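Local coordinates for transcriptional regulator, LacI family (Lactobacillus brevis, PDB 3JY6), which probably acts as a DNA-binding transcription factor, its modelled part belonging to the periplasmic-binding-protein-like domain of LacI-family regulators, at residues 12-16 / 69-73; 53-57 / 77-82; 123-127 / 175-181; 184-190 / 212-218. All blocks are in the same frame, centred on the assembly; numbering follows the deposited sequence.

Contact 1 (12-16 / 69-73)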
loop_
_atom_site.group_PDB
_atom_site.type_symbol
_atom_site.label_atom_id
_atom_site.label_comp_id
_atom_site.label_asym_id
_atom_site.label_seq_id
_atom_site.Cartn_x
_atom_site.Cartn_y
_atom_site.Cartn_z
ATOM N N VAL A 12 0.090 -1.102 16.637
ATOM C CA VAL A 12 0.593 -2.048 15.662
ATOM C C VAL A 12 1.742 -1.344 14.944
ATOM O O VAL A 12 1.532 -0.328 14.294
ATOM C CB VAL A 12 -0.503 -2.440 14.662
ATOM C CG1 VAL A 12 0.014 -3.530 13.738
ATOM C CG2 VAL A 12 -1.766 -2.917 15.420
ATOM N N ILE A 13 2.957 -1.853 15.089
ATOM C CA ILE A 13 4.090 -1.216 14.414
ATOM C C ILE A 13 4.540 -2.081 13.245
ATOM O O ILE A 13 4.983 -3.209 13.444
ATOM C CB ILE A 13 5.310 -1.017 15.364
ATOM C CG1 ILE A 13 4.951 -0.092 16.525
ATOM C CG2 ILE A 13 6.458 -0.367 14.610
ATOM C CD1 ILE A 13 6.147 0.174 17.488
ATOM N N VAL A 14 4.421 -1.560 12.025
ATOM C CA VAL A 14 4.860 -2.328 10.860
ATOM C C VAL A 14 6.200 -1.803 10.356
ATOM O O VAL A 14 6.568 -0.657 10.614
ATOM C CB VAL A 14 3.819 -2.289 9.713
ATOM C CG1 VAL A 14 2.499 -2.819 10.228
ATOM C CG2 VAL A 14 3.657 -0.872 9.173
ATOM N N ALA A 15 6.934 -2.661 9.656
ATOM C CA ALA A 15 8.234 -2.305 9.110
ATOM C C ALA A 15 8.146 -1.101 8.177
ATOM O O ALA A 15 8.944 -0.176 8.265
ATOM C CB ALA A 15 8.836 -3.528 8.375
ATOM N N ASN A 16 7.162 -1.103 7.290
ATOM C CA ASN A 16 6.991 0.002 6.342
ATOM C C ASN A 16 5.567 -0.050 5.775
ATOM O O ASN A 16 5.153 -1.062 5.209
ATOM C CB ASN A 16 8.008 -0.128 5.206
ATOM C CG ASN A 16 8.082 1.116 4.338
ATOM O OD1 ASN A 16 7.105 1.859 4.202
ATOM N ND2 ASN A 16 9.240 1.338 3.730
ATOM N N LEU A 69 3.936 -6.482 17.036
ATOM C CA LEU A 69 5.180 -6.091 16.395
ATOM C C LEU A 69 5.521 -6.789 15.081
ATOM O O LEU A 69 5.757 -7.996 15.046
ATOM C CB LEU A 69 6.311 -6.306 17.402
ATOM C CG LEU A 69 7.698 -5.722 17.178
ATOM C CD1 LEU A 69 7.636 -4.198 17.252
ATOM C CD2 LEU A 69 8.643 -6.270 18.258
ATOM N N GLN A 70 5.547 -6.025 13.996
ATOM C CA GLN A 70 5.892 -6.580 12.694
ATOM C C GLN A 70 7.061 -5.738 12.203
ATOM O O GLN A 70 7.084 -5.286 11.053
ATOM C CB GLN A 70 4.698 -6.473 11.729
ATOM C CG GLN A 70 4.830 -7.297 10.434
ATOM C CD GLN A 70 5.310 -6.483 9.253
ATOM O OE1 GLN A 70 4.678 -5.499 8.862
ATOM N NE2 GLN A 70 6.431 -6.897 8.664
ATOM N N SER A 71 8.018 -5.509 13.098
ATOM C CA SER A 71 9.183 -4.698 12.777
ATOM C C SER A 71 10.535 -5.256 13.225
ATOM O O SER A 71 10.668 -6.451 13.485
ATOM C CB SER A 71 8.977 -3.288 13.323
ATOM O OG SER A 71 7.985 -3.300 14.332
ATOM N N PHE A 72 11.521 -4.370 13.329
ATOM C CA PHE A 72 12.903 -4.726 13.659
ATOM C C PHE A 72 13.358 -4.881 15.115
ATOM O O PHE A 72 14.332 -5.578 15.370
ATOM C CB PHE A 72 13.827 -3.711 12.990
ATOM C CG PHE A 72 13.293 -3.159 11.697
ATOM C CD1 PHE A 72 13.202 -3.965 10.562
ATOM C CD2 PHE A 72 12.888 -1.824 11.608
ATOM C CE1 PHE A 72 12.718 -3.446 9.350
ATOM C CE2 PHE A 72 12.405 -1.297 10.409
ATOM C CZ PHE A 72 12.319 -2.107 9.277
ATOM N N SER A 73 12.687 -4.229 16.056
ATOM C CA SER A 73 13.076 -4.290 17.469
ATOM C C SER A 73 13.228 -5.678 18.074
ATOM O O SER A 73 12.311 -6.507 17.985
ATOM C CB SER A 73 12.076 -3.508 18.322
ATOM O OG SER A 73 12.169 -2.121 18.089
#
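Ile-13 and Ser-71 meet around one carbonyl oxygen. With CG1 of Ile-13 beside the backbone N (chi1 -62°), CG2 falls anti to that nitrogen and comes within 3.3 Å of Ser-71 OG. The same hydroxyl is 3.1 Å from Ile-13 O, but Glu-52 OE1 is also within its reach, so the destination of its proton is unsettled. Ile-13 O certainly accepts the amide of the next strand: Gln-70 N lies 2.9 Å from it, nearly along the C=O axis.

On the other sheet face, Gln-70 and Val-14 cross obliquely. The glutamine chain bends sharply at chi2 (-98°), folding its amide back over the valine, with Gln-70 OE1 3.4 Å from Val-14 CB. That oxygen is bonded to Ser-22 OG, from helix 20-34, which probably steadies the amide. Gln-70 suits this buried place because its side chain packs against Phe-21 and Leu-25 of the same helix while its polar end finds a partner. Further on, Phe-72 meets Ala-15 obliquely through the far end of its ring, CZ being 3.9 Å from Ala-15 CB; the small alanine methyl lets the ring lie beside the chain where it leaves the strand.

These are the C-terminal ends of two adjacent parallel strands in a Rossmann-like subdomain, the edge from which effector clefts open in related LacI-family regulators. A backbone bond and a satisfied glutamine hold the strands, and beyond them the Glu-52 carboxylate gathers Phe-72 N and Ser-73 OG, consistent with its organising the turn after strand 66-70.

Contact 2 (53-57 / 77-82)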
loop_
_atom_site.group_PDB
_atom_site.type_symbol
_atom_site.label_atom_id
_atom_site.label_comp_id
_atom_site.label_asym_id
_atom_site.label_seq_id
_atom_site.Cartn_x
_atom_site.Cartn_y
_atom_site.Cartn_z
ATOM N N LYS A 53 12.205 3.122 17.809
ATOM C CA LYS A 53 12.436 3.352 19.238
ATOM C C LYS A 53 11.627 4.519 19.774
ATOM O O LYS A 53 11.079 4.452 20.881
ATOM C CB LYS A 53 13.923 3.595 19.520
ATOM C CG LYS A 53 14.761 2.339 19.564
ATOM C CD LYS A 53 16.238 2.692 19.646
ATOM C CE LYS A 53 17.076 1.444 19.732
ATOM N NZ LYS A 53 16.720 0.680 20.950
ATOM N N THR A 54 11.541 5.597 19.001
ATOM C CA THR A 54 10.767 6.728 19.485
ATOM C C THR A 54 9.287 6.388 19.438
ATOM O O THR A 54 8.524 6.864 20.267
ATOM C CB THR A 54 11.061 8.033 18.707
ATOM O OG1 THR A 54 9.938 8.382 17.886
ATOM C CG2 THR A 54 12.327 7.891 17.884
ATOM N N LEU A 55 8.873 5.538 18.499
ATOM C CA LEU A 55 7.461 5.156 18.439
ATOM C C LEU A 55 7.141 4.328 19.690
ATOM O O LEU A 55 6.113 4.531 20.346
ATOM C CB LEU A 55 7.168 4.348 17.173
ATOM C CG LEU A 55 7.253 5.105 15.840
ATOM C CD1 LEU A 55 6.873 4.165 14.686
ATOM C CD2 LEU A 55 6.320 6.303 15.862
ATOM N N LEU A 56 8.037 3.404 20.026
ATOM C CA LEU A 56 7.841 2.569 21.206
ATOM C C LEU A 56 7.811 3.425 22.487
ATOM O O LEU A 56 7.011 3.178 23.393
ATOM C CB LEU A 56 8.962 1.526 21.309
ATOM C CG LEU A 56 8.909 0.285 20.396
ATOM C CD1 LEU A 56 10.272 -0.423 20.457
ATOM C CD2 LEU A 56 7.770 -0.641 20.817
ATOM N N ARG A 57 8.680 4.426 22.563
ATOM C CA ARG A 57 8.720 5.284 23.747
ATOM C C ARG A 57 7.417 6.053 23.867
ATOM O O ARG A 57 6.973 6.369 24.966
ATOM C CB ARG A 57 9.890 6.271 23.676
ATOM C CG ARG A 57 11.280 5.648 23.859
ATOM C CD ARG A 57 12.352 6.741 23.848
ATOM N NE ARG A 57 13.446 6.455 22.924
ATOM C CZ ARG A 57 14.488 5.680 23.206
ATOM N NH1 ARG A 57 14.595 5.102 24.397
ATOM N NH2 ARG A 57 15.432 5.490 22.296
ATOM N N THR A 77 15.396 -4.366 23.302
ATOM C CA THR A 77 14.909 -3.008 23.055
ATOM C C THR A 77 13.487 -2.805 23.606
ATOM O O THR A 77 13.180 -1.787 24.242
ATOM C CB THR A 77 14.868 -2.688 21.530
ATOM O OG1 THR A 77 16.183 -2.783 20.977
ATOM C CG2 THR A 77 14.331 -1.273 21.298
ATOM N N VAL A 78 12.621 -3.778 23.342
ATOM C CA VAL A 78 11.241 -3.695 23.785
ATOM C C VAL A 78 11.106 -3.801 25.302
ATOM O O VAL A 78 10.163 -3.264 25.883
ATOM C CB VAL A 78 10.386 -4.785 23.114
ATOM C CG1 VAL A 78 8.980 -4.765 23.671
ATOM C CG2 VAL A 78 10.363 -4.555 21.605
ATOM N N GLN A 79 12.059 -4.485 25.936
ATOM C CA GLN A 79 12.045 -4.638 27.382
ATOM C C GLN A 79 12.522 -3.329 28.009
ATOM O O GLN A 79 11.865 -2.778 28.881
ATOM C CB GLN A 79 12.976 -5.779 27.810
ATOM C CG GLN A 79 13.157 -5.924 29.315
ATOM C CD GLN A 79 11.885 -6.355 30.015
ATOM O OE1 GLN A 79 11.145 -7.212 29.520
ATOM N NE2 GLN A 79 11.632 -5.778 31.185
ATOM N N GLU A 80 13.661 -2.834 27.541
ATOM C CA GLU A 80 14.251 -1.610 28.063
ATOM C C GLU A 80 13.359 -0.381 27.932
ATOM O O GLU A 80 13.467 0.550 28.733
ATOM C CB GLU A 80 15.614 -1.365 27.395
ATOM C CG GLU A 80 16.804 -1.649 28.320
ATOM C CD GLU A 80 18.060 -2.148 27.595
ATOM O OE1 GLU A 80 18.388 -1.624 26.506
ATOM O OE2 GLU A 80 18.737 -3.063 28.131
ATOM N N ILE A 81 12.469 -0.380 26.940
ATOM C CA ILE A 81 11.564 0.751 26.727
ATOM C C ILE A 81 10.172 0.598 27.350
ATOM O O ILE A 81 9.707 1.496 28.044
ATOM C CB ILE A 81 11.385 1.047 25.217
ATOM C CG1 ILE A 81 12.708 1.529 24.624
ATOM C CG2 ILE A 81 10.300 2.103 25.010
ATOM C CD1 ILE A 81 12.682 1.729 23.108
ATOM N N LEU A 82 9.510 -0.533 27.115
ATOM C CA LEU A 82 8.164 -0.745 27.646
ATOM C C LEU A 82 8.087 -1.483 28.995
ATOM O O LEU A 82 7.070 -1.410 29.696
ATOM C CB LEU A 82 7.320 -1.469 26.597
ATOM C CG LEU A 82 7.322 -0.799 25.214
ATOM C CD1 LEU A 82 6.448 -1.579 24.246
ATOM C CD2 LEU A 82 6.802 0.625 25.337
#
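Ile-81 places CG2 anti to its own backbone N (CG1 at chi1 -66°), pushing that methyl against the facing helix, while an extended chi2 carries CD1 along it. Ile-81 CG2 lies 3.7 Å from Arg-57 N and 4.0 Å from Leu-56 CB, so the branched chain touches both backbone and side chain. Leu-56 is the knob of a knobs-into-holes contact: it enters a hole formed by Thr-77, Val-78, Ile-81 and Leu-82. Its two methyls divide the work, CD2 meeting Leu-82 CD1 at 3.8 Å and CD1 facing Val-78 CG2 at 4.3 Å. Leucine suits this buried site through its two apolar branches.

Toward solvent the partners are longer and carry charge. Arg-57 bends at chi3, so that one face of its guanidinium is brought over Ile-81 CD1, off centre toward the rim. Lys-53 crosses Thr-77 at about a right angle, its CG 4.0 Å from Thr-77 CG2. The aliphatic stems of both residues lie against Ile-81, that of Lys-53 against Thr-77 as well.

No hydrogen bond joins the segments, whose short axes approach to 9.8 Å, their N-to-C directions differing by 39°. Helices 49-60 and 75-82 pack together on one face of strand 66-70, which lies between them in sequence; Leu-56 and Leu-82 both rest on Leu-67, Val-78 packs on Leu-69, and Leu-55 meets Ile-39 of the second subunit.

Contact 3 (123-127 / 175-181); sequences YQHVV and LITQNDQ
Val-127, on strand 125-131, faces the backbone of Ile-176 near the end of helix 165-177, their CA atoms 6.4 Å apart. The chain then turns through residues 178-181 and brings Gln-181 to within 5.8 Å of His-125, CA to CA. This is part of a beta-alpha-beta crossover in a parallel Rossmann-like sheet: helix 165-177 links strand 152-158 to strand 183-187, passing over strand 125-131 between them.

Val-127 spreads its two methyls under the helix, CG1 lying 4.0 Å from Leu-175 CB and CG2 4.1 Å from Ile-176 CG1. Branching at CB suits a strand residue that must meet two helix side chains at once. Gln-181 adds its aliphatic CB beside that of His-125.

His-125 extends its ring toward the helix end because CG is anti to the backbone N (chi1 173°). Both ring nitrogens are engaged, NE2 with Asp-154 OD2 and ND1 with Thr-183 OG1, which fixes the ring's rotation in this buried place. The nearby carboxylate would probably stabilise a positive charge there. The ring presents its edge to the helix, with Leu-175 O in its plane only 3.1 Å from His-125 CE1.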
loop_
_atom_site.group_PDB
_atom_site.type_symbol
_atom_site.label_atom_id
_atom_site.label_comp_id
_atom_site.label_asym_id
_atom_site.label_seq_id
_atom_site.Cartn_x
_atom_site.Cartn_y
_atom_site.Cartn_z
ATOM N N TYR A 123 12.366 -25.995 -14.930
ATOM C CA TYR A 123 13.191 -24.865 -14.512
ATOM C C TYR A 123 14.215 -25.317 -13.468
ATOM O O TYR A 123 13.897 -25.447 -12.284
ATOM C CB TYR A 123 12.284 -23.769 -13.938
ATOM C CG TYR A 123 11.220 -23.314 -14.913
ATOM C CD1 TYR A 123 11.522 -22.410 -15.925
ATOM C CD2 TYR A 123 9.920 -23.826 -14.851
ATOM C CE1 TYR A 123 10.562 -22.020 -16.853
ATOM C CE2 TYR A 123 8.947 -23.450 -15.776
ATOM C CZ TYR A 123 9.277 -22.545 -16.778
ATOM O OH TYR A 123 8.336 -22.173 -17.710
ATOM N N GLN A 124 15.446 -25.546 -13.911
ATOM C CA GLN A 124 16.513 -26.020 -13.023
ATOM C C GLN A 124 17.394 -24.896 -12.485
ATOM O O GLN A 124 18.063 -25.043 -11.455
ATOM C CB GLN A 124 17.396 -27.014 -13.784
ATOM C CG GLN A 124 16.624 -28.014 -14.630
ATOM C CD GLN A 124 16.192 -29.236 -13.850
ATOM O OE1 GLN A 124 17.006 -30.105 -13.530
ATOM N NE2 GLN A 124 14.909 -29.309 -13.534
ATOM N N HIS A 125 17.397 -23.774 -13.193
ATOM C CA HIS A 125 18.225 -22.637 -12.821
ATOM C C HIS A 125 17.421 -21.552 -12.113
ATOM O O HIS A 125 16.565 -20.908 -12.719
ATOM C CB HIS A 125 18.882 -22.085 -14.084
ATOM C CG HIS A 125 19.635 -20.811 -13.879
ATOM N ND1 HIS A 125 19.561 -19.763 -14.770
ATOM C CD2 HIS A 125 20.478 -20.414 -12.899
ATOM C CE1 HIS A 125 20.322 -18.772 -14.347
ATOM N NE2 HIS A 125 20.891 -19.141 -13.213
ATOM N N VAL A 126 17.699 -21.345 -10.831
ATOM C CA VAL A 126 16.973 -20.338 -10.074
ATOM C C VAL A 126 17.788 -19.072 -9.854
ATOM O O VAL A 126 18.941 -19.118 -9.422
ATOM C CB VAL A 126 16.523 -20.883 -8.707
ATOM C CG1 VAL A 126 15.563 -19.890 -8.045
ATOM C CG2 VAL A 126 15.863 -22.237 -8.881
ATOM N N VAL A 127 17.177 -17.941 -10.174
ATOM C CA VAL A 127 17.805 -16.642 -10.009
ATOM C C VAL A 127 17.063 -15.968 -8.872
ATOM O O VAL A 127 15.927 -15.523 -9.027
ATOM C CB VAL A 127 17.687 -15.795 -11.299
ATOM C CG1 VAL A 127 18.239 -14.391 -11.058
ATOM C CG2 VAL A 127 18.460 -16.462 -12.430
ATOM N N LEU A 175 22.102 -12.538 -15.151
ATOM C CA LEU A 175 22.009 -13.826 -14.471
ATOM C C LEU A 175 20.974 -14.761 -15.104
ATOM O O LEU A 175 21.190 -15.969 -15.203
ATOM C CB LEU A 175 21.665 -13.611 -12.996
ATOM C CG LEU A 175 22.717 -13.015 -12.054
ATOM C CD1 LEU A 175 22.068 -12.643 -10.734
ATOM C CD2 LEU A 175 23.829 -14.021 -11.832
ATOM N N ILE A 176 19.846 -14.201 -15.520
ATOM C CA ILE A 176 18.788 -14.992 -16.142
ATOM C C ILE A 176 19.236 -15.593 -17.476
ATOM O O ILE A 176 18.921 -16.733 -17.808
ATOM C CB ILE A 176 17.531 -14.121 -16.426
ATOM C CG1 ILE A 176 16.804 -13.803 -15.120
ATOM C CG2 ILE A 176 16.588 -14.846 -17.391
ATOM C CD1 ILE A 176 15.585 -12.923 -15.315
ATOM N N THR A 177 19.996 -14.807 -18.220
ATOM C CA THR A 177 20.437 -15.178 -19.548
ATOM C C THR A 177 21.801 -15.857 -19.731
ATOM O O THR A 177 22.204 -16.106 -20.871
ATOM C CB THR A 177 20.404 -13.922 -20.428
ATOM O OG1 THR A 177 20.316 -14.301 -21.799
ATOM C CG2 THR A 177 21.660 -13.086 -20.210
ATOM N N GLN A 178 22.505 -16.180 -18.650
ATOM C CA GLN A 178 23.827 -16.785 -18.812
ATOM C C GLN A 178 23.874 -18.158 -19.476
ATOM O O GLN A 178 24.783 -18.431 -20.254
ATOM C CB GLN A 178 24.587 -16.827 -17.476
ATOM C CG GLN A 178 23.951 -17.640 -16.377
ATOM C CD GLN A 178 24.793 -17.644 -15.110
ATOM O OE1 GLN A 178 25.796 -16.932 -15.017
ATOM N NE2 GLN A 178 24.385 -18.440 -14.126
ATOM N N ASN A 179 22.922 -19.034 -19.184
ATOM C CA ASN A 179 22.943 -20.342 -19.824
ATOM C C ASN A 179 21.593 -20.766 -20.409
ATOM O O ASN A 179 20.631 -19.996 -20.411
ATOM C CB ASN A 179 23.487 -21.415 -18.861
ATOM C CG ASN A 179 22.828 -21.379 -17.491
ATOM O OD1 ASN A 179 21.612 -21.533 -17.368
ATOM N ND2 ASN A 179 23.642 -21.186 -16.445
ATOM N N ASP A 180 21.536 -21.990 -20.921
ATOM C CA ASP A 180 20.311 -22.498 -21.528
ATOM C C ASP A 180 19.332 -23.199 -20.597
ATOM O O ASP A 180 18.219 -23.532 -21.010
ATOM C CB ASP A 180 20.646 -23.421 -22.696
ATOM C CG ASP A 180 21.220 -22.669 -23.874
ATOM O OD1 ASP A 180 20.867 -21.479 -24.055
ATOM O OD2 ASP A 180 22.014 -23.265 -24.633
ATOM N N GLN A 181 19.737 -23.432 -19.354
ATOM C CA GLN A 181 18.841 -24.074 -18.402
ATOM C C GLN A 181 17.576 -23.230 -18.265
ATOM O O GLN A 181 17.660 -22.000 -18.243
ATOM C CB GLN A 181 19.542 -24.229 -17.040
ATOM C CG GLN A 181 20.305 -25.551 -16.909
ATOM C CD GLN A 181 21.168 -25.666 -15.653
ATOM O OE1 GLN A 181 20.793 -25.213 -14.565
ATOM N NE2 GLN A 181 22.330 -26.302 -15.800
#

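Contact 4 (184-190 / 212-218)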
loop_
_atom_site.group_PDB
_atom_site.type_symbol
_atom_site.label_atom_id
_atom_site.label_comp_id
_atom_site.label_asym_id
_atom_site.label_seq_id
_atom_site.Cartn_x
_atom_site.Cartn_y
_atom_site.Cartn_z
ATOM N N VAL A 184 13.976 -19.707 -13.457
ATOM C CA VAL A 184 12.912 -19.087 -12.666
ATOM C C VAL A 184 13.527 -17.901 -11.923
ATOM O O VAL A 184 14.487 -18.077 -11.160
ATOM C CB VAL A 184 12.376 -19.965 -11.517
ATOM C CG1 VAL A 184 10.887 -19.734 -11.347
ATOM C CG2 VAL A 184 12.743 -21.399 -11.707
ATOM N N ALA A 185 12.983 -16.710 -12.136
ATOM C CA ALA A 185 13.456 -15.536 -11.416
ATOM C C ALA A 185 12.571 -15.584 -10.158
ATOM O O ALA A 185 11.346 -15.483 -10.258
ATOM C CB ALA A 185 13.196 -14.273 -12.226
ATOM N N PHE A 186 13.189 -15.766 -8.992
ATOM C CA PHE A 186 12.466 -15.893 -7.721
ATOM C C PHE A 186 12.717 -14.696 -6.784
ATOM O O PHE A 186 13.800 -14.545 -6.222
ATOM C CB PHE A 186 12.914 -17.209 -7.067
ATOM C CG PHE A 186 11.965 -17.775 -6.028
ATOM C CD1 PHE A 186 11.885 -19.160 -5.860
ATOM C CD2 PHE A 186 11.233 -16.959 -5.177
ATOM C CE1 PHE A 186 11.094 -19.720 -4.862
ATOM C CE2 PHE A 186 10.442 -17.502 -4.176
ATOM C CZ PHE A 186 10.370 -18.887 -4.014
ATOM N N ALA A 187 11.707 -13.845 -6.639
ATOM C CA ALA A 187 11.800 -12.674 -5.773
ATOM C C ALA A 187 11.428 -13.072 -4.344
ATOM O O ALA A 187 10.377 -13.668 -4.107
ATOM C CB ALA A 187 10.862 -11.572 -6.278
ATOM N N LEU A 188 12.300 -12.748 -3.396
ATOM C CA LEU A 188 12.059 -13.060 -1.995
ATOM C C LEU A 188 11.192 -12.011 -1.314
ATOM O O LEU A 188 10.693 -12.231 -0.213
ATOM C CB LEU A 188 13.387 -13.207 -1.256
ATOM C CG LEU A 188 13.878 -14.643 -1.042
ATOM C CD1 LEU A 188 13.676 -15.483 -2.295
ATOM C CD2 LEU A 188 15.330 -14.597 -0.619
ATOM N N LYS A 189 10.990 -10.881 -1.979
ATOM C CA LYS A 189 10.178 -9.807 -1.424
ATOM C C LYS A 189 9.297 -9.218 -2.509
ATOM O O LYS A 189 9.713 -9.073 -3.657
ATOM C CB LYS A 189 11.075 -8.717 -0.816
ATOM C CG LYS A 189 10.320 -7.682 0.012
ATOM C CD LYS A 189 11.246 -6.627 0.619
ATOM C CE LYS A 189 10.456 -5.625 1.479
ATOM N NZ LYS A 189 11.321 -4.577 2.112
ATOM N N GLU A 190 8.076 -8.860 -2.135
ATOM C CA GLU A 190 7.116 -8.310 -3.075
ATOM C C GLU A 190 7.601 -7.111 -3.912
ATOM O O GLU A 190 7.408 -7.085 -5.133
ATOM C CB GLU A 190 5.824 -7.960 -2.319
ATOM C CG GLU A 190 4.692 -7.454 -3.196
ATOM C CD GLU A 190 3.310 -7.853 -2.685
ATOM O OE1 GLU A 190 3.009 -7.668 -1.482
ATOM O OE2 GLU A 190 2.513 -8.354 -3.498
ATOM N N THR A 212 10.635 -18.278 -16.467
ATOM C CA THR A 212 9.381 -17.942 -15.801
ATOM C C THR A 212 9.726 -17.128 -14.544
ATOM O O THR A 212 10.884 -16.787 -14.327
ATOM C CB THR A 212 8.565 -19.220 -15.431
ATOM O OG1 THR A 212 7.243 -18.836 -15.044
ATOM C CG2 THR A 212 9.212 -19.972 -14.282
ATOM N N ALA A 213 8.741 -16.797 -13.722
ATOM C CA ALA A 213 9.043 -16.022 -12.522
ATOM C C ALA A 213 8.008 -16.217 -11.444
ATOM O O ALA A 213 6.838 -16.438 -11.730
ATOM C CB ALA A 213 9.154 -14.542 -12.859
ATOM N N THR A 214 8.449 -16.106 -10.197
ATOM C CA THR A 214 7.579 -16.274 -9.056
ATOM C C THR A 214 8.160 -15.453 -7.913
ATOM O O THR A 214 9.133 -14.719 -8.091
ATOM C CB THR A 214 7.551 -17.745 -8.634
ATOM O OG1 THR A 214 6.607 -17.935 -7.568
ATOM C CG2 THR A 214 8.947 -18.171 -8.178
ATOM N N GLY A 215 7.572 -15.610 -6.737
ATOM C CA GLY A 215 8.050 -14.896 -5.574
ATOM C C GLY A 215 6.977 -14.784 -4.509
ATOM O O GLY A 215 5.852 -15.268 -4.688
ATOM N N PHE A 216 7.340 -14.157 -3.393
ATOM C CA PHE A 216 6.407 -13.929 -2.297
ATOM C C PHE A 216 5.759 -12.589 -2.613
ATOM O O PHE A 216 6.434 -11.556 -2.622
ATOM C CB PHE A 216 7.162 -13.866 -0.970
ATOM C CG PHE A 216 7.706 -15.192 -0.524
ATOM C CD1 PHE A 216 7.082 -15.904 0.496
ATOM C CD2 PHE A 216 8.840 -15.736 -1.131
ATOM C CE1 PHE A 216 7.576 -17.144 0.910
ATOM C CE2 PHE A 216 9.337 -16.968 -0.726
ATOM C CZ PHE A 216 8.706 -17.675 0.298
ATOM N N ALA A 217 4.459 -12.620 -2.895
ATOM C CA ALA A 217 3.705 -11.426 -3.245
ATOM C C ALA A 217 2.224 -11.666 -2.982
ATOM O O ALA A 217 1.707 -12.732 -3.290
ATOM C CB ALA A 217 3.919 -11.099 -4.718
ATOM N N ASP A 218 1.541 -10.673 -2.424
ATOM C CA ASP A 218 0.121 -10.825 -2.129
ATOM C C ASP A 218 -0.791 -9.899 -2.935
ATOM O O ASP A 218 -1.998 -10.134 -3.020
ATOM C CB ASP A 218 -0.110 -10.651 -0.625
ATOM C CG ASP A 218 0.549 -11.757 0.197
ATOM O OD1 ASP A 218 0.028 -12.899 0.194
ATOM O OD2 ASP A 218 1.596 -11.494 0.835
#
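Strands 183-187 and 211-215 pair in parallel, side by side at one border of a buried four-stranded sheet. Val-184 to Ala-187 align with Thr-212 to Gly-215, and four backbone hydrogen bonds knit them, from Ala-185 N to Thr-212 O at 3.0 Å through to Phe-216 N to Ala-187 O at 3.2 Å.

On the face bearing Val-184 and Phe-186, beta-branched residues stand beside their neighbours. Val-184 CG1 and Thr-212 CG2 press together at 3.4 Å, tighter than normal van der Waals contact. Thr-214 CG2 makes a CH-pi contact over one face of the Phe-186 ring, 3.9 Å from its centroid and 16° off the normal. This methyl occupies the slot between N and carbonyl carbon, while the hydroxyl turns to Thr-230 O; threonine thus serves ring and backbone together. Phe-186 CE2 also touches Phe-216 CE2 at 3.7 Å.

The sheet belongs to the second Rossmann-like subdomain of the periplasmic-binding-protein fold, and these strands run toward the first. On the opposite face small residues pair, Ala-185 with Ala-213 and Ala-187 with Gly-215. At Gly-215 (phi 158°) a CB would clash with Ala-187 O and jam against the carbonyl O of Thr-214, hence glycine.

Beyond the strands, at the start of helix 190-196, Glu-190 bends at chi2; its OE2 accepts a hydrogen bond from Thr-219 N and, at 2.7 Å, a weak, poorly angled one from Asp-218 N.

Contacts 1 and 4 are buried pairings of parallel strands, one in each subdomain and on opposite sides of the chain's centre; contacts 2 and 3 are partly buried, farther out. Contacts 1 and 2 touch through Ile-13 and Leu-56, and strand 66-70 links the two helices of contact 2 in sequence. Contacts 3 and 4 share a sheet, as strands 125-131 and 183-187 are neighbours. The chemistry follows position: backbone hydrogen bonds dominate contact 4, contact 1 adds polar side chains at its strand ends, contact 2 has a leucine knob with a lysine and an arginine at its outer margin, and contact 3 buries a histidine. The centres of contacts 2 and 3 are about 45 Å apart.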